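Local atomic coordinates of uncharacterized protein (Bacteroides thetaiotaomicron VPI-5482, PDB entry 2RLD), a protein that is of unknown function but binds calcium and belongs to the 23S rRNA-intervening sequence protein family of four-helix bundles. Residues N9-K14 with T105-L110; V20-L25 with E98-D103; K40-S45 with N77-W82; T47-N52 with N70-E75. All blocks are in the same frame, centred on the assembly; numbering follows the deposited sequence.

The chain folds as four helices, 7-32, 38-57, 62-88 and 94-116, running alternately up and down. Contacts 1 and 2 both join the first helix to the last, with centres about 13 Å apart; contacts 3 and 4 both join the two middle helices, about 10 Å apart centre to centre. Along the chain they are nested, 4 inside 3, 3 inside 2, and 2 inside 1, because the middle hairpin lies between the outer helices in sequence. In space contact 1 lies beside contact 4 and contact 2 beside contact 3, about 11 Å between centres in each case. Ile107 meets Ile49 and Leu25 meets Ile42, so the two helix pairs close on one common core, while other faces receive neighbouring subunits.

Contact 1: N9-K14 with T105-L110; sequences NVVKDK and TEINKL. With CA (calcium ion), chain R.
Glu106 OE2 is approached by the end of Lys14, whose NZ lies 3.7 Å from it in a long salt bridge. The CE methylene of Lys14 comes nearer still, 3.4 Å from Glu106 OE2, because the two chains cross at about a right angle and the ammonium group passes the carboxylate instead of pointing squarely at it. Glu106 reaches over with its chain fully extended (chi2 -180°), whereas Lys14 bends at chi2 (-69°) to bring its tip round. Below this charged rim the lysine is a hydrocarbon: its CB rests 4.1 Å from Ile107 CG1. With alanine in place of Lys14, Glu106 would probably lose its positive mate on this helix and be left close to the like-charged Asp103.

The interior is filled by branched aliphatic residues, which suit a helix face turned to the core. Val11 directs CG2 at the other helix, 3.9 Å from Leu110 CB and 4.1 Å from Ile107 CG2. Val10, nearer the surface, touches Leu110 CD1 with its CG1 at 4.2 Å. On another side of helix 7-32, Asn9 offers OD1 to calcium at 2.4 Å; two waters, Asp8 OD1 and the backbone oxygen of Asp5 bind the same ion.

The two helices run antiparallel at 155°, their local axes 10.0 Å apart. Asp13 forms a salt bridge with Arg88 of a neighbouring subunit, while within the chain Val11 also packs on Ile53 and Ile107 on Ile49, both of helix 38-57.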
loop_
_atom_site.group_PDB
_atom_site.type_symbol
_atom_site.label_atom_id
_atom_site.label_comp_id
_atom_site.label_asym_id
_atom_site.label_seq_id
_atom_site.Cartn_x
_atom_site.Cartn_y
_atom_site.Cartn_z
ATOM N N ASN C 9 16.704 23.833 12.902
ATOM C CA ASN C 9 16.191 24.729 11.855
ATOM C C ASN C 9 16.843 24.445 10.517
ATOM O O ASN C 9 16.205 24.538 9.458
ATOM C CB ASN C 9 16.457 26.195 12.203
ATOM C CG ASN C 9 16.034 26.538 13.596
ATOM O OD1 ASN C 9 16.666 26.095 14.559
ATOM N ND2 ASN C 9 14.965 27.309 13.726
ATOM N N VAL C 10 18.137 24.140 10.574
ATOM C CA VAL C 10 18.887 23.782 9.383
ATOM C C VAL C 10 18.461 22.429 8.820
ATOM O O VAL C 10 18.348 22.284 7.605
ATOM C CB VAL C 10 20.401 23.788 9.652
ATOM C CG1 VAL C 10 21.169 23.138 8.480
ATOM C CG2 VAL C 10 20.870 25.218 9.903
ATOM N N VAL C 11 18.201 21.441 9.673
ATOM C CA VAL C 11 17.806 20.130 9.145
ATOM C C VAL C 11 16.417 20.189 8.489
ATOM O O VAL C 11 16.165 19.468 7.527
ATOM C CB VAL C 11 17.886 18.992 10.202
ATOM C CG1 VAL C 11 16.710 19.051 11.185
ATOM C CG2 VAL C 11 17.950 17.639 9.501
ATOM N N LYS C 12 15.533 21.045 8.998
ATOM C CA LYS C 12 14.242 21.276 8.357
ATOM C C LYS C 12 14.444 21.805 6.948
ATOM O O LYS C 12 13.916 21.236 5.991
ATOM C CB LYS C 12 13.398 22.275 9.158
ATOM C CG LYS C 12 12.095 22.654 8.478
ATOM N N ASP C 13 15.181 22.906 6.805
ATOM C CA ASP C 13 15.421 23.455 5.468
ATOM C C ASP C 13 16.109 22.431 4.539
ATOM O O ASP C 13 15.735 22.279 3.374
ATOM C CB ASP C 13 16.258 24.729 5.524
ATOM C CG ASP C 13 16.523 25.302 4.135
ATOM O OD1 ASP C 13 15.554 25.717 3.480
ATOM O OD2 ASP C 13 17.689 25.299 3.676
ATOM N N LYS C 14 17.102 21.718 5.058
ATOM C CA LYS C 14 17.787 20.715 4.231
ATOM C C LYS C 14 16.834 19.625 3.776
ATOM O O LYS C 14 16.957 19.125 2.667
ATOM C CB LYS C 14 18.943 20.074 4.992
ATOM C CG LYS C 14 20.025 21.048 5.382
ATOM C CD LYS C 14 20.802 21.569 4.211
ATOM C CE LYS C 14 22.154 22.124 4.682
ATOM N NZ LYS C 14 22.846 22.859 3.597
ATOM N N THR C 105 22.992 11.924 3.550
ATOM C CA THR C 105 23.795 11.556 4.699
ATOM C C THR C 105 24.085 12.784 5.580
ATOM O O THR C 105 24.253 12.667 6.806
ATOM C CB THR C 105 25.071 10.806 4.262
ATOM O OG1 THR C 105 25.797 11.600 3.333
ATOM C CG2 THR C 105 24.708 9.489 3.585
ATOM N N GLU C 106 24.117 13.967 4.969
ATOM C CA GLU C 106 24.180 15.215 5.737
ATOM C C GLU C 106 22.990 15.313 6.686
ATOM O O GLU C 106 23.135 15.761 7.808
ATOM C CB GLU C 106 24.215 16.423 4.794
ATOM C CG GLU C 106 24.175 17.769 5.478
ATOM C CD GLU C 106 24.209 18.937 4.489
ATOM O OE1 GLU C 106 23.683 18.798 3.353
ATOM O OE2 GLU C 106 24.774 19.994 4.847
ATOM N N ILE C 107 21.799 14.918 6.219
ATOM C CA ILE C 107 20.597 14.936 7.052
ATOM C C ILE C 107 20.684 13.903 8.177
ATOM O O ILE C 107 20.310 14.202 9.325
ATOM C CB ILE C 107 19.298 14.764 6.185
ATOM C CG1 ILE C 107 19.066 16.019 5.339
ATOM C CG2 ILE C 107 18.069 14.425 7.039
ATOM C CD1 ILE C 107 18.025 15.842 4.264
ATOM N N ASN C 108 21.188 12.707 7.865
ATOM C CA ASN C 108 21.455 11.702 8.900
ATOM C C ASN C 108 22.246 12.282 10.076
ATOM O O ASN C 108 21.906 12.095 11.246
ATOM C CB ASN C 108 22.281 10.551 8.342
ATOM C CG ASN C 108 21.479 9.596 7.506
ATOM O OD1 ASN C 108 20.583 9.994 6.780
ATOM N ND2 ASN C 108 21.812 8.306 7.602
ATOM N N LYS C 109 23.319 12.980 9.730
ATOM C CA LYS C 109 24.291 13.473 10.702
ATOM C C LYS C 109 23.626 14.484 11.645
ATOM O O LYS C 109 23.790 14.422 12.869
ATOM C CB LYS C 109 25.432 14.119 9.931
ATOM C CG LYS C 109 26.562 14.667 10.766
ATOM C CD LYS C 109 27.594 15.359 9.883
ATOM C CE LYS C 109 26.968 16.456 9.035
ATOM N NZ LYS C 109 27.844 17.644 8.899
ATOM N N LEU C 110 22.857 15.401 11.066
ATOM C CA LEU C 110 22.195 16.431 11.853
ATOM C C LEU C 110 21.109 15.814 12.757
ATOM O O LEU C 110 20.996 16.152 13.958
ATOM C CB LEU C 110 21.596 17.480 10.915
ATOM C CG LEU C 110 22.625 18.234 10.057
ATOM C CD1 LEU C 110 21.969 19.059 8.929
ATOM C CD2 LEU C 110 23.474 19.111 10.962
HETATM CA CA CA R . 16.823 25.968 16.916
HETATM O O HOH W 1 15.891 28.373 17.117
HETATM O O HOH W 2 14.235 25.720 17.319
#

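Contact 2: V20-L25 with E98-D103; sequences VRIVNL and ESINND
Ser99 meets the end of Arg21 with its hydroxyl: NH1 and NH2 both donate to OG, each at 3.0 Å, so that one small oxygen sits end-on between the two nitrogens and close to the guanidinium plane. A serine fits here because it is short enough to stay against its own helix and still accept twice. Its backbone oxygen takes a further, weak bond from Arg21 NH1.

Ile100 follows as the apolar centre. Its CG1 lies over one face of the guanidinium, offset toward the rim and 3.7 Å from Arg21 NH2, and its CD1 reaches on to Leu25 CD2 at 4.1 Å. With CG1 beside the backbone N (chi1 -60°), the isoleucine stretches across the gap between the helices, where Ile22 CD1 lies 4.4 Å from Ile100 CG2.

One turn later, Asp103 supplies the countercharge in a salt bridge. Its OD2 accepts from Arg21 NH1 at 2.9 Å, lying in the guanidinium plane, but the two flat groups are turned 69° apart and the donor stands above the carboxylate plane. Asp103 is also a calcium ligand in a structure of this protein, although no ion is bound to it in this chain.

An apolar seam turned inward on two antiparallel helices (148°) is what a four-helix bundle requires; here the polar group round Arg21 flanks that seam where the first and last helices meet.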
loop_
_atom_site.group_PDB
_atom_site.type_symbol
_atom_site.label_atom_id
_atom_site.label_comp_id
_atom_site.label_asym_id
_atom_site.label_seq_id
_atom_site.Cartn_x
_atom_site.Cartn_y
_atom_site.Cartn_z
ATOM N N VAL C 20 12.626 18.057 -2.659
ATOM C CA VAL C 20 12.515 18.562 -4.025
ATOM C C VAL C 20 13.464 17.752 -4.972
ATOM O O VAL C 20 13.090 17.357 -6.087
ATOM C CB VAL C 20 12.849 20.057 -4.090
ATOM C CG1 VAL C 20 13.014 20.497 -5.557
ATOM C CG2 VAL C 20 11.759 20.932 -3.341
ATOM N N ARG C 21 14.671 17.493 -4.515
ATOM C CA ARG C 21 15.596 16.683 -5.282
ATOM C C ARG C 21 15.013 15.278 -5.497
ATOM O O ARG C 21 15.144 14.706 -6.585
ATOM C CB ARG C 21 16.938 16.584 -4.573
ATOM C CG ARG C 21 17.673 17.927 -4.463
ATOM C CD ARG C 21 19.191 17.695 -4.395
ATOM N NE ARG C 21 19.749 17.231 -5.664
ATOM C CZ ARG C 21 20.986 16.749 -5.804
ATOM N NH1 ARG C 21 21.792 16.648 -4.750
ATOM N NH2 ARG C 21 21.406 16.335 -6.990
ATOM N N ILE C 22 14.368 14.722 -4.468
ATOM C CA ILE C 22 13.744 13.415 -4.586
ATOM C C ILE C 22 12.600 13.424 -5.609
ATOM O O ILE C 22 12.436 12.470 -6.402
ATOM C CB ILE C 22 13.322 12.891 -3.197
ATOM C CG1 ILE C 22 14.571 12.524 -2.389
ATOM C CG2 ILE C 22 12.326 11.695 -3.344
ATOM C CD1 ILE C 22 15.330 11.296 -2.980
ATOM N N VAL C 23 11.821 14.496 -5.623
ATOM C CA VAL C 23 10.795 14.640 -6.663
ATOM C C VAL C 23 11.420 14.637 -8.053
ATOM O O VAL C 23 10.925 13.973 -8.983
ATOM C CB VAL C 23 9.901 15.870 -6.438
ATOM C CG1 VAL C 23 8.999 16.154 -7.621
ATOM C CG2 VAL C 23 9.046 15.687 -5.225
ATOM N N ASN C 24 12.492 15.394 -8.229
ATOM C CA ASN C 24 13.183 15.393 -9.529
ATOM C C ASN C 24 13.742 14.029 -9.926
ATOM O O ASN C 24 13.668 13.624 -11.109
ATOM C CB ASN C 24 14.276 16.464 -9.529
ATOM C CG ASN C 24 13.717 17.876 -9.605
ATOM O OD1 ASN C 24 12.594 18.095 -10.056
ATOM N ND2 ASN C 24 14.521 18.850 -9.178
ATOM N N LEU C 25 14.299 13.303 -8.956
ATOM C CA LEU C 25 14.791 11.969 -9.193
ATOM C C LEU C 25 13.673 11.037 -9.608
ATOM O O LEU C 25 13.866 10.182 -10.466
ATOM C CB LEU C 25 15.489 11.418 -7.951
ATOM C CG LEU C 25 16.042 9.997 -8.087
ATOM C CD1 LEU C 25 17.127 9.899 -9.197
ATOM C CD2 LEU C 25 16.574 9.498 -6.723
ATOM N N GLU C 98 26.265 10.133 -5.914
ATOM C CA GLU C 98 27.082 10.842 -4.930
ATOM C C GLU C 98 26.432 12.143 -4.505
ATOM O O GLU C 98 26.408 12.456 -3.329
ATOM C CB GLU C 98 28.499 11.078 -5.446
ATOM C CG GLU C 98 29.282 9.779 -5.519
ATOM C CD GLU C 98 30.781 9.964 -5.647
ATOM O OE1 GLU C 98 31.247 11.083 -5.983
ATOM O OE2 GLU C 98 31.495 8.963 -5.410
ATOM N N SER C 99 25.900 12.885 -5.470
ATOM C CA SER C 99 25.274 14.167 -5.199
ATOM C C SER C 99 24.096 14.038 -4.238
ATOM O O SER C 99 24.019 14.763 -3.252
ATOM C CB SER C 99 24.820 14.799 -6.519
ATOM O OG SER C 99 24.338 16.113 -6.319
ATOM N N ILE C 100 23.198 13.099 -4.521
ATOM C CA ILE C 100 21.954 12.958 -3.768
ATOM C C ILE C 100 22.266 12.265 -2.449
ATOM O O ILE C 100 21.759 12.654 -1.399
ATOM C CB ILE C 100 20.869 12.178 -4.568
ATOM C CG1 ILE C 100 20.548 12.904 -5.863
ATOM C CG2 ILE C 100 19.609 12.027 -3.751
ATOM C CD1 ILE C 100 19.721 12.087 -6.842
ATOM N N ASN C 101 23.135 11.260 -2.490
ATOM C CA ASN C 101 23.453 10.524 -1.269
ATOM C C ASN C 101 24.192 11.378 -0.237
ATOM O O ASN C 101 23.987 11.217 0.959
ATOM C CB ASN C 101 24.258 9.262 -1.584
ATOM C CG ASN C 101 24.421 8.364 -0.366
ATOM O OD1 ASN C 101 23.453 7.788 0.122
ATOM N ND2 ASN C 101 25.643 8.250 0.130
ATOM N N ASN C 102 25.045 12.280 -0.704
ATOM C CA ASN C 102 25.741 13.202 0.174
ATOM C C ASN C 102 24.753 14.124 0.876
ATOM O O ASN C 102 24.916 14.406 2.052
ATOM C CB ASN C 102 26.757 14.033 -0.604
ATOM C CG ASN C 102 28.011 13.251 -0.947
ATOM O OD1 ASN C 102 28.250 12.162 -0.405
ATOM N ND2 ASN C 102 28.813 13.794 -1.860
ATOM N N ASP C 103 23.721 14.574 0.165
ATOM C CA ASP C 103 22.680 15.392 0.797
ATOM C C ASP C 103 21.899 14.573 1.844
ATOM O O ASP C 103 21.515 15.092 2.915
ATOM C CB ASP C 103 21.737 15.962 -0.269
ATOM C CG ASP C 103 22.363 17.079 -1.087
ATOM O OD1 ASP C 103 23.481 17.501 -0.753
ATOM O OD2 ASP C 103 21.708 17.579 -2.041
#

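Contact 3: K40-S45 with N77-W82; sequences KQILRS and NETEYW. With EDO (1,2-ethanediol), chain L.
The indole of Trp82 stands between two side chains: Gln41 lies over one face, and Tyr81, its own neighbour in sequence, covers the opposite one. Gln41 CB makes the CH-pi contact, 3.8 Å from the centroid of the five-membered ring. Bending at chi2 (-87°) then carries the glutamine onward over CZ2, with its amide 30° from the ring plane; its NE2 bonds weakly to an ethanediol O1.

Glu78, one turn back, helps to fix the indole's rotation. Its OE2 receives Trp82 NE1 at 2.8 Å, nearly straight at 170°, in the ring plane and through the anti lone pair. A water lies within hydrogen-bonding distance of both Glu78 OE2 and Gln41 O, between the helices.

Deeper in, Ile42 slides past Trp82, its CG1 3.8 Å from Trp82 CB, and crosses Thr79 at about a right angle. Beside them Ser45 OG donates to Thr79 OG1 at 2.9 Å; that threonine hydroxyl also bonds to Glu75 O, so small hydroxyl residues suit this close, buried approach.

In this assembly Trp82 also meets Ala51 of a neighbouring subunit. Within the chain, the contact belongs to the antiparallel hairpin of helices 38-57 and 62-88, one half of the four-helix bundle.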
loop_
_atom_site.group_PDB
_atom_site.type_symbol
_atom_site.label_atom_id
_atom_site.label_comp_id
_atom_site.label_asym_id
_atom_site.label_seq_id
_atom_site.Cartn_x
_atom_site.Cartn_y
_atom_site.Cartn_z
ATOM N N LYS C 40 8.885 4.688 -6.877
ATOM C CA LYS C 40 7.777 5.011 -5.969
ATOM C C LYS C 40 8.187 4.860 -4.515
ATOM O O LYS C 40 7.822 5.689 -3.662
ATOM C CB LYS C 40 6.565 4.140 -6.259
ATOM C CG LYS C 40 6.107 4.182 -7.657
ATOM N N GLN C 41 9.001 3.854 -4.235
ATOM C CA GLN C 41 9.470 3.606 -2.872
ATOM C C GLN C 41 10.305 4.779 -2.384
ATOM O O GLN C 41 10.096 5.289 -1.286
ATOM C CB GLN C 41 10.279 2.338 -2.777
ATOM C CG GLN C 41 9.515 1.073 -3.072
ATOM C CD GLN C 41 8.832 0.515 -1.873
ATOM O OE1 GLN C 41 8.317 1.264 -1.040
ATOM N NE2 GLN C 41 8.813 -0.814 -1.766
ATOM N N ILE C 42 11.218 5.263 -3.224
ATOM C CA ILE C 42 12.125 6.323 -2.797
ATOM C C ILE C 42 11.463 7.692 -2.807
ATOM O O ILE C 42 11.851 8.571 -2.028
ATOM C CB ILE C 42 13.449 6.323 -3.626
ATOM C CG1 ILE C 42 14.536 7.072 -2.851
ATOM C CG2 ILE C 42 13.252 6.871 -5.033
ATOM C CD1 ILE C 42 15.875 7.165 -3.564
ATOM N N LEU C 43 10.461 7.893 -3.663
ATOM C CA LEU C 43 9.659 9.108 -3.577
ATOM C C LEU C 43 9.037 9.223 -2.197
ATOM O O LEU C 43 9.088 10.274 -1.558
ATOM C CB LEU C 43 8.556 9.089 -4.630
ATOM C CG LEU C 43 7.592 10.275 -4.570
ATOM C CD1 LEU C 43 8.298 11.612 -4.803
ATOM C CD2 LEU C 43 6.470 10.029 -5.594
ATOM N N ARG C 44 8.487 8.115 -1.718
ATOM C CA ARG C 44 7.868 8.083 -0.401
ATOM C C ARG C 44 8.875 8.286 0.735
ATOM O O ARG C 44 8.692 9.165 1.598
ATOM C CB ARG C 44 7.105 6.773 -0.196
ATOM C CG ARG C 44 6.355 6.694 1.138
ATOM N N SER C 45 9.945 7.505 0.753
ATOM C CA SER C 45 10.880 7.594 1.855
ATOM C C SER C 45 11.596 8.938 1.842
ATOM O O SER C 45 11.702 9.579 2.878
ATOM C CB SER C 45 11.860 6.402 1.882
ATOM O OG SER C 45 12.787 6.387 0.806
ATOM N N ASN C 77 17.506 6.620 6.192
ATOM C CA ASN C 77 18.205 5.371 5.980
ATOM C C ASN C 77 17.576 4.518 4.909
ATOM O O ASN C 77 18.298 3.948 4.078
ATOM C CB ASN C 77 18.348 4.602 7.273
ATOM C CG ASN C 77 19.551 5.040 8.034
ATOM O OD1 ASN C 77 20.667 4.618 7.716
ATOM N ND2 ASN C 77 19.358 5.916 9.013
ATOM N N GLU C 78 16.247 4.468 4.867
ATOM C CA GLU C 78 15.596 3.714 3.777
ATOM C C GLU C 78 15.919 4.334 2.416
ATOM O O GLU C 78 16.193 3.623 1.437
ATOM C CB GLU C 78 14.088 3.637 3.985
ATOM C CG GLU C 78 13.469 2.679 2.979
ATOM C CD GLU C 78 11.965 2.639 2.979
ATOM O OE1 GLU C 78 11.350 2.957 4.022
ATOM O OE2 GLU C 78 11.409 2.276 1.916
ATOM N N THR C 79 15.913 5.652 2.366
ATOM C CA THR C 79 16.207 6.383 1.127
ATOM C C THR C 79 17.622 6.015 0.658
ATOM O O THR C 79 17.851 5.805 -0.524
ATOM C CB THR C 79 16.081 7.917 1.347
ATOM O OG1 THR C 79 14.738 8.249 1.747
ATOM C CG2 THR C 79 16.441 8.696 0.079
ATOM N N GLU C 80 18.557 5.959 1.595
ATOM C CA GLU C 80 19.958 5.585 1.294
ATOM C C GLU C 80 20.046 4.161 0.730
ATOM O O GLU C 80 20.834 3.883 -0.164
ATOM C CB GLU C 80 20.818 5.834 2.540
ATOM C CG GLU C 80 21.031 7.359 2.713
ATOM C CD GLU C 80 21.052 7.863 4.147
ATOM O OE1 GLU C 80 21.208 7.042 5.076
ATOM O OE2 GLU C 80 20.888 9.097 4.330
ATOM N N TYR C 81 19.213 3.270 1.245
ATOM C CA TYR C 81 19.101 1.911 0.706
ATOM C C TYR C 81 18.675 1.967 -0.748
ATOM O O TYR C 81 19.313 1.370 -1.622
ATOM C CB TYR C 81 18.069 1.105 1.517
ATOM C CG TYR C 81 17.666 -0.245 0.893
ATOM C CD1 TYR C 81 18.451 -1.370 1.033
ATOM C CD2 TYR C 81 16.485 -0.360 0.192
ATOM C CE1 TYR C 81 18.064 -2.599 0.460
ATOM C CE2 TYR C 81 16.092 -1.565 -0.408
ATOM C CZ TYR C 81 16.892 -2.671 -0.276
ATOM O OH TYR C 81 16.460 -3.861 -0.826
ATOM N N TRP C 82 17.594 2.693 -1.020
ATOM C CA TRP C 82 17.099 2.753 -2.413
ATOM C C TRP C 82 18.142 3.396 -3.326
ATOM O O TRP C 82 18.351 2.924 -4.450
ATOM C CB TRP C 82 15.731 3.477 -2.535
ATOM C CG TRP C 82 14.611 2.719 -1.866
ATOM C CD1 TRP C 82 13.911 3.085 -0.738
ATOM C CD2 TRP C 82 14.098 1.445 -2.263
ATOM N NE1 TRP C 82 12.982 2.102 -0.428
ATOM C CE2 TRP C 82 13.091 1.086 -1.337
ATOM C CE3 TRP C 82 14.405 0.561 -3.318
ATOM C CZ2 TRP C 82 12.388 -0.103 -1.433
ATOM C CZ3 TRP C 82 13.680 -0.605 -3.426
ATOM C CH2 TRP C 82 12.689 -0.935 -2.476
HETATM C C1 EDO L . 9.283 -0.463 1.598
HETATM O O1 EDO L . 8.681 -1.736 1.386
HETATM C C2 EDO L . 9.989 -0.495 2.940
HETATM O O2 EDO L . 9.204 0.182 3.917
HETATM O O HOH W 3 9.105 3.774 0.834
#

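Contact 4: T47-N52 with N70-E75; sequences TSIGAN and NIALKE. With EDO (1,2-ethanediol), chain S.
Ser48 presses its CB against the carboxylate carbon of Glu75, CB to CD being 3.7 Å. The hydroxyl is occupied elsewhere, with Arg44 O and a bound ethanediol, so the serine meets the other helix as a small apolar surface.

Ile49 comes next and is buried. The Ile49 and Glu75 side chains pass each other in opposite directions, CG1 of Ile49 3.8 Å from Glu75 CB, while the backbone oxygen of Ile49 rests on Ala72 CB. The alanine's lone methyl allows the local axes to come within 8.0 Å.

Asn52, one turn on, lies across Ile71, with OD1 3.3 Å from Ile71 CG2. Turned beside its own backbone N (chi1 -80°), it sends ND2 back to Ser48 O at 2.9 Å; this donor and Asn52 N reach that oxygen from opposite faces of its plane. A water accepts from Asn52 ND2 and donates to Glu75 OE2, at 2.8 Å from both. Were Asn52 an alanine, this water bridge would probably be lost and Glu75 OE2 left without its link to the helix opposite.

Lys74 forms a salt bridge to Glu55 of a neighbouring subunit. The nearly antiparallel pair (173°) is the hairpin of the second and third helices of this four-helix bundle, closely packed where Ala72 meets Ile49.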
loop_
_atom_site.group_PDB
_atom_site.type_symbol
_atom_site.label_atom_id
_atom_site.label_comp_id
_atom_site.label_asym_id
_atom_site.label_seq_id
_atom_site.Cartn_x
_atom_site.Cartn_y
_atom_site.Cartn_z
ATOM N N THR C 47 10.757 11.922 0.609
ATOM C CA THR C 47 9.924 13.077 0.967
ATOM C C THR C 47 9.376 12.984 2.383
ATOM O O THR C 47 9.042 14.016 3.004
ATOM C CB THR C 47 8.743 13.278 -0.054
ATOM O OG1 THR C 47 7.909 12.119 -0.025
ATOM C CG2 THR C 47 9.290 13.561 -1.466
ATOM N N SER C 48 9.355 11.773 2.945
ATOM C CA SER C 48 8.838 11.551 4.303
ATOM C C SER C 48 9.823 12.025 5.382
ATOM O O SER C 48 9.422 12.261 6.522
ATOM C CB SER C 48 8.482 10.084 4.529
ATOM O OG SER C 48 7.375 9.678 3.718
ATOM N N ILE C 49 11.107 12.123 5.040
ATOM C CA ILE C 49 12.105 12.683 5.974
ATOM C C ILE C 49 11.599 14.068 6.449
ATOM O O ILE C 49 11.372 14.287 7.645
ATOM C CB ILE C 49 13.502 12.816 5.313
ATOM C CG1 ILE C 49 13.992 11.468 4.759
ATOM C CG2 ILE C 49 14.561 13.385 6.293
ATOM C CD1 ILE C 49 15.257 11.596 3.897
ATOM N N GLY C 50 11.337 14.976 5.501
ATOM C CA GLY C 50 10.873 16.346 5.850
ATOM C C GLY C 50 9.528 16.364 6.553
ATOM O O GLY C 50 9.304 17.175 7.463
ATOM N N ALA C 51 8.626 15.480 6.133
ATOM C CA ALA C 51 7.303 15.421 6.722
ATOM C C ALA C 51 7.377 15.065 8.234
ATOM O O ALA C 51 6.661 15.627 9.054
ATOM C CB ALA C 51 6.419 14.426 5.966
ATOM N N ASN C 52 8.239 14.139 8.590
ATOM C CA ASN C 52 8.394 13.785 9.987
ATOM C C ASN C 52 9.097 14.849 10.784
ATOM O O ASN C 52 8.784 15.036 11.970
ATOM C CB ASN C 52 9.128 12.452 10.125
ATOM C CG ASN C 52 8.199 11.291 9.889
ATOM O OD1 ASN C 52 7.442 10.923 10.799
ATOM N ND2 ASN C 52 8.230 10.714 8.678
ATOM N N ASN C 70 13.459 10.424 15.070
ATOM C CA ASN C 70 13.919 9.060 14.837
ATOM C C ASN C 70 13.222 8.427 13.649
ATOM O O ASN C 70 13.851 7.670 12.900
ATOM C CB ASN C 70 13.689 8.197 16.070
ATOM C CG ASN C 70 14.358 6.819 15.957
ATOM O OD1 ASN C 70 13.676 5.798 15.866
ATOM N ND2 ASN C 70 15.700 6.793 15.976
ATOM N N ILE C 71 11.935 8.735 13.463
ATOM C CA ILE C 71 11.233 8.297 12.241
ATOM C C ILE C 71 11.817 8.985 10.990
ATOM O O ILE C 71 12.010 8.330 9.958
ATOM C CB ILE C 71 9.717 8.557 12.295
ATOM C CG1 ILE C 71 9.073 7.846 13.489
ATOM C CG2 ILE C 71 9.030 8.068 10.991
ATOM C CD1 ILE C 71 7.618 8.276 13.719
ATOM N N ALA C 72 12.163 10.270 11.088
ATOM C CA ALA C 72 12.870 10.964 9.979
ATOM C C ALA C 72 14.189 10.262 9.634
ATOM O O ALA C 72 14.518 10.045 8.464
ATOM C CB ALA C 72 13.143 12.434 10.348
ATOM N N LEU C 73 14.930 9.878 10.676
ATOM C CA LEU C 73 16.184 9.164 10.473
ATOM C C LEU C 73 15.977 7.801 9.777
ATOM O O LEU C 73 16.787 7.372 8.944
ATOM C CB LEU C 73 16.867 8.955 11.817
ATOM C CG LEU C 73 18.214 8.253 11.781
ATOM C CD1 LEU C 73 19.160 8.945 10.795
ATOM C CD2 LEU C 73 18.781 8.209 13.197
ATOM N N LYS C 74 14.894 7.127 10.141
ATOM C CA LYS C 74 14.538 5.855 9.529
ATOM C C LYS C 74 14.331 6.039 8.046
ATOM O O LYS C 74 14.801 5.242 7.205
ATOM C CB LYS C 74 13.247 5.333 10.132
ATOM C CG LYS C 74 12.775 3.996 9.566
ATOM C CD LYS C 74 11.556 3.475 10.327
ATOM C CE LYS C 74 10.259 4.267 10.001
ATOM N NZ LYS C 74 9.710 3.845 8.674
ATOM N N GLU C 75 13.586 7.084 7.736
ATOM C CA GLU C 75 13.246 7.400 6.338
ATOM C C GLU C 75 14.506 7.784 5.542
ATOM O O GLU C 75 14.676 7.384 4.385
ATOM C CB GLU C 75 12.179 8.495 6.296
ATOM C CG GLU C 75 10.817 8.110 6.896
ATOM C CD GLU C 75 10.034 7.060 6.103
ATOM O OE1 GLU C 75 10.545 6.485 5.120
ATOM O OE2 GLU C 75 8.858 6.835 6.469
HETATM C C1 EDO S . 4.718 12.343 3.803
HETATM O O1 EDO S . 5.501 11.462 4.628
HETATM C C2 EDO S . 5.540 12.780 2.592
HETATM O O2 EDO S . 5.903 11.647 1.775
HETATM O O HOH W 4 6.897 8.345 7.850
#